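Local atomic coordinates of A-adding tRNA nucleotidyltransferase (Aquifex aeolicus, PDB entry 4WBY), a protein that adds the terminal adenosine to tRNAs ending in CC, using ATP and magnesium to complete the CCA end. Residues L220-L223 and E224-K228. Numbering follows the deposited sequence.
Sequences LEIL and ELYRK
Ile222 and Tyr226, one helical turn apart, lie side by side and point the same way, with Ile222 CG2 3.6 Å from Tyr226 CE1. That methyl stands anti to the backbone N of Ile222, which leaves it beside the carbonyl carbon, facing the CD1–CE1 side of the ring. Leu223 meets the ring obliquely on the flank away from CE1, its CD2 lying 3.9 Å from Tyr226 CD2. Both branched side chains approach the phenol ring from the same side of its plane, and this is the tightly packed, buried side of the contact. Here Tyr226 also rests on Leu168 and Leu171 of helix 165-177, both among the ATP-binding residues, while Leu223 packs on Tyr274 and Leu278 of helix 271-278. Beneath the side chains runs the i to i+4 ladder of an alpha-helix, the short helix 219-228, one of the helices that follow the mixed sheet of the nucleotidyltransferase fold in the chain. Its shortest rung here joins Tyr226 N to Ile222 O at 2.8 Å, with the donor in the carbonyl plane; Arg227 N bonds Leu223 O at 2.9 Å. The other side is looser and more polar. Glu224 bends at chi2 (-81°) and offers OE1 to Arg227, whose NE and NH2 each bond it at 3.0 Å, a side-on grip on one oxygen that lies nearly in the guanidinium plane. OE2 of Glu224 is hydrogen-bonded to Tyr250 OH on helix 243-262, tying both carboxylate oxygens. With an alanine at Glu224, the Arg227 guanidinium is likely to lose its carboxylate mate and Tyr250 OH this partner. Glu221, also partly exposed, turns away from the following turn and forms salt bridges with Arg218 and Arg253.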
ATOM      1  N   LEU A 220       6.713  -4.489  -6.489  1.00 17.05           N
ATOM      2  CA  LEU A 220       7.375  -5.557  -7.242  1.00 16.79           C
ATOM      3  C   LEU A 220       8.375  -6.319  -6.361  1.00 16.54           C
ATOM      4  O   LEU A 220       8.430  -7.546  -6.404  1.00 16.90           O
ATOM      5  CB  LEU A 220       8.078  -5.010  -8.493  1.00 18.55           C
ATOM      6  CG  LEU A 220       8.738  -6.086  -9.368  1.00 20.26           C
ATOM      7  CD1 LEU A 220       7.772  -7.241  -9.670  1.00 21.08           C
ATOM      8  CD2 LEU A 220       9.270  -5.486 -10.662  1.00 22.94           C
ATOM      9  N   GLU A 221       9.141  -5.599  -5.543  1.00 16.55           N
ATOM     10  CA  GLU A 221      10.066  -6.263  -4.631  1.00 16.25           C
ATOM     11  C   GLU A 221       9.311  -7.117  -3.617  1.00 15.86           C
ATOM     12  O   GLU A 221       9.764  -8.205  -3.236  1.00 16.42           O
ATOM     13  CB  GLU A 221      10.941  -5.243  -3.901  1.00 17.48           C
ATOM     14  CG  GLU A 221      12.066  -4.661  -4.752  1.00 19.75           C
ATOM     15  CD  GLU A 221      11.657  -3.491  -5.632  1.00 23.22           C
ATOM     16  OE1 GLU A 221      10.461  -3.125  -5.656  1.00 20.97           O
ATOM     17  OE2 GLU A 221      12.556  -2.939  -6.310  1.00 25.53           O
ATOM     18  N   ILE A 222       8.164  -6.621  -3.171  1.00 14.75           N
ATOM     19  CA  ILE A 222       7.348  -7.379  -2.236  1.00 14.52           C
ATOM     20  C   ILE A 222       6.814  -8.644  -2.917  1.00 14.19           C
ATOM     21  O   ILE A 222       6.818  -9.723  -2.317  1.00 14.98           O
ATOM     22  CB  ILE A 222       6.199  -6.520  -1.683  1.00 13.41           C
ATOM     23  CG1 ILE A 222       6.768  -5.351  -0.860  1.00 14.79           C
ATOM     24  CG2 ILE A 222       5.246  -7.350  -0.830  1.00 14.52           C
ATOM     25  CD1 ILE A 222       5.748  -4.263  -0.535  1.00 16.39           C
ATOM     26  N   LEU A 223       6.377  -8.522  -4.170  1.00 14.89           N
ATOM     27  CA  LEU A 223       5.931  -9.687  -4.928  1.00 16.12           C
ATOM     28  C   LEU A 223       7.046 -10.721  -5.096  1.00 15.58           C
ATOM     29  O   LEU A 223       6.782 -11.921  -5.064  1.00 15.90           O
ATOM     30  CB  LEU A 223       5.395  -9.283  -6.307  1.00 15.19           C
ATOM     31  CG  LEU A 223       4.044  -8.560  -6.261  1.00 16.50           C
ATOM     32  CD1 LEU A 223       3.641  -8.071  -7.653  1.00 19.11           C
ATOM     33  CD2 LEU A 223       2.958  -9.444  -5.657  1.00 17.22           C
ATOM     34  N   GLU A 224       8.286 -10.271  -5.291  1.00 15.23           N
ATOM     35  CA  GLU A 224       9.401 -11.216  -5.360  1.00 16.83           C
ATOM     36  C   GLU A 224       9.567 -11.982  -4.047  1.00 15.57           C
ATOM     37  O   GLU A 224       9.891 -13.170  -4.050  1.00 17.20           O
ATOM     38  CB  GLU A 224      10.709 -10.508  -5.715  1.00 18.84           C
ATOM     39  CG  GLU A 224      10.844 -10.144  -7.189  1.00 21.70           C
ATOM     40  CD  GLU A 224      11.307 -11.310  -8.059  1.00 24.46           C
ATOM     41  OE1 GLU A 224      11.126 -12.489  -7.666  1.00 25.72           O
ATOM     42  OE2 GLU A 224      11.863 -11.037  -9.145  1.00 26.34           O
ATOM     43  N   LEU A 225       9.336 -11.305  -2.921  1.00 15.02           N
ATOM     44  CA  LEU A 225       9.376 -11.978  -1.627  1.00 13.80           C
ATOM     45  C   LEU A 225       8.184 -12.933  -1.486  1.00 14.37           C
ATOM     46  O   LEU A 225       8.332 -14.040  -0.969  1.00 15.52           O
ATOM     47  CB  LEU A 225       9.395 -10.959  -0.476  1.00 14.63           C
ATOM     48  CG  LEU A 225      10.690 -10.143  -0.392  1.00 15.15           C
ATOM     49  CD1 LEU A 225      10.517  -8.920   0.486  1.00 17.87           C
ATOM     50  CD2 LEU A 225      11.849 -10.999   0.108  1.00 21.19           C
ATOM     51  N   TYR A 226       7.006 -12.511  -1.951  1.00 13.39           N
ATOM     52  CA  TYR A 226       5.854 -13.405  -1.968  1.00 13.88           C
ATOM     53  C   TYR A 226       6.195 -14.688  -2.735  1.00 14.69           C
ATOM     54  O   TYR A 226       5.841 -15.798  -2.325  1.00 15.88           O
ATOM     55  CB  TYR A 226       4.641 -12.757  -2.635  1.00 14.58           C
ATOM     56  CG  TYR A 226       3.792 -11.797  -1.824  1.00 14.15           C
ATOM     57  CD1 TYR A 226       4.225 -11.239  -0.629  1.00 14.41           C
ATOM     58  CD2 TYR A 226       2.537 -11.444  -2.292  1.00 18.04           C
ATOM     59  CE1 TYR A 226       3.406 -10.349   0.084  1.00 14.60           C
ATOM     60  CE2 TYR A 226       1.729 -10.574  -1.611  1.00 18.84           C
ATOM     61  CZ  TYR A 226       2.156 -10.027  -0.425  1.00 15.78           C
ATOM     62  OH  TYR A 226       1.298  -9.172   0.224  1.00 16.80           O
ATOM     63  N   ARG A 227       6.859 -14.519  -3.876  1.00 14.66           N
ATOM     64  CA  ARG A 227       7.262 -15.652  -4.700  1.00 15.55           C
ATOM     65  C   ARG A 227       8.260 -16.544  -3.955  1.00 15.67           C
ATOM     66  O   ARG A 227       8.083 -17.764  -3.881  1.00 17.46           O
ATOM     67  CB  ARG A 227       7.860 -15.162  -6.021  1.00 15.81           C
ATOM     68  CG  ARG A 227       8.153 -16.270  -7.020  1.00 18.26           C
ATOM     69  CD  ARG A 227       8.528 -15.700  -8.379  1.00 20.63           C
ATOM     70  NE  ARG A 227       9.860 -15.093  -8.389  1.00 27.53           N
ATOM     71  CZ  ARG A 227      10.974 -15.740  -8.716  1.00 32.51           C
ATOM     72  NH1 ARG A 227      10.925 -17.022  -9.044  1.00 34.78           N
ATOM     73  NH2 ARG A 227      12.137 -15.104  -8.704  1.00 33.18           N
ATOM     74  N   LYS A 228       9.300 -15.928  -3.395  1.00 16.85           N
ATOM     75  CA  LYS A 228      10.332 -16.662  -2.667  1.00 18.34           C
ATOM     76  C   LYS A 228       9.763 -17.542  -1.554  1.00 16.45           C
ATOM     77  O   LYS A 228      10.214 -18.680  -1.367  1.00 19.15           O
ATOM     78  CB  LYS A 228      11.355 -15.686  -2.081  1.00 18.84           C
ATOM     79  CG  LYS A 228      12.475 -16.342  -1.281  1.00 21.48           C
ATOM     80  CD  LYS A 228      13.509 -15.311  -0.851  1.00 24.37           C
ATOM     81  CE  LYS A 228      14.598 -15.933   0.008  1.00 28.25           C
ATOM     82  NZ  LYS A 228      15.752 -15.015   0.222  1.00 34.64           N
TER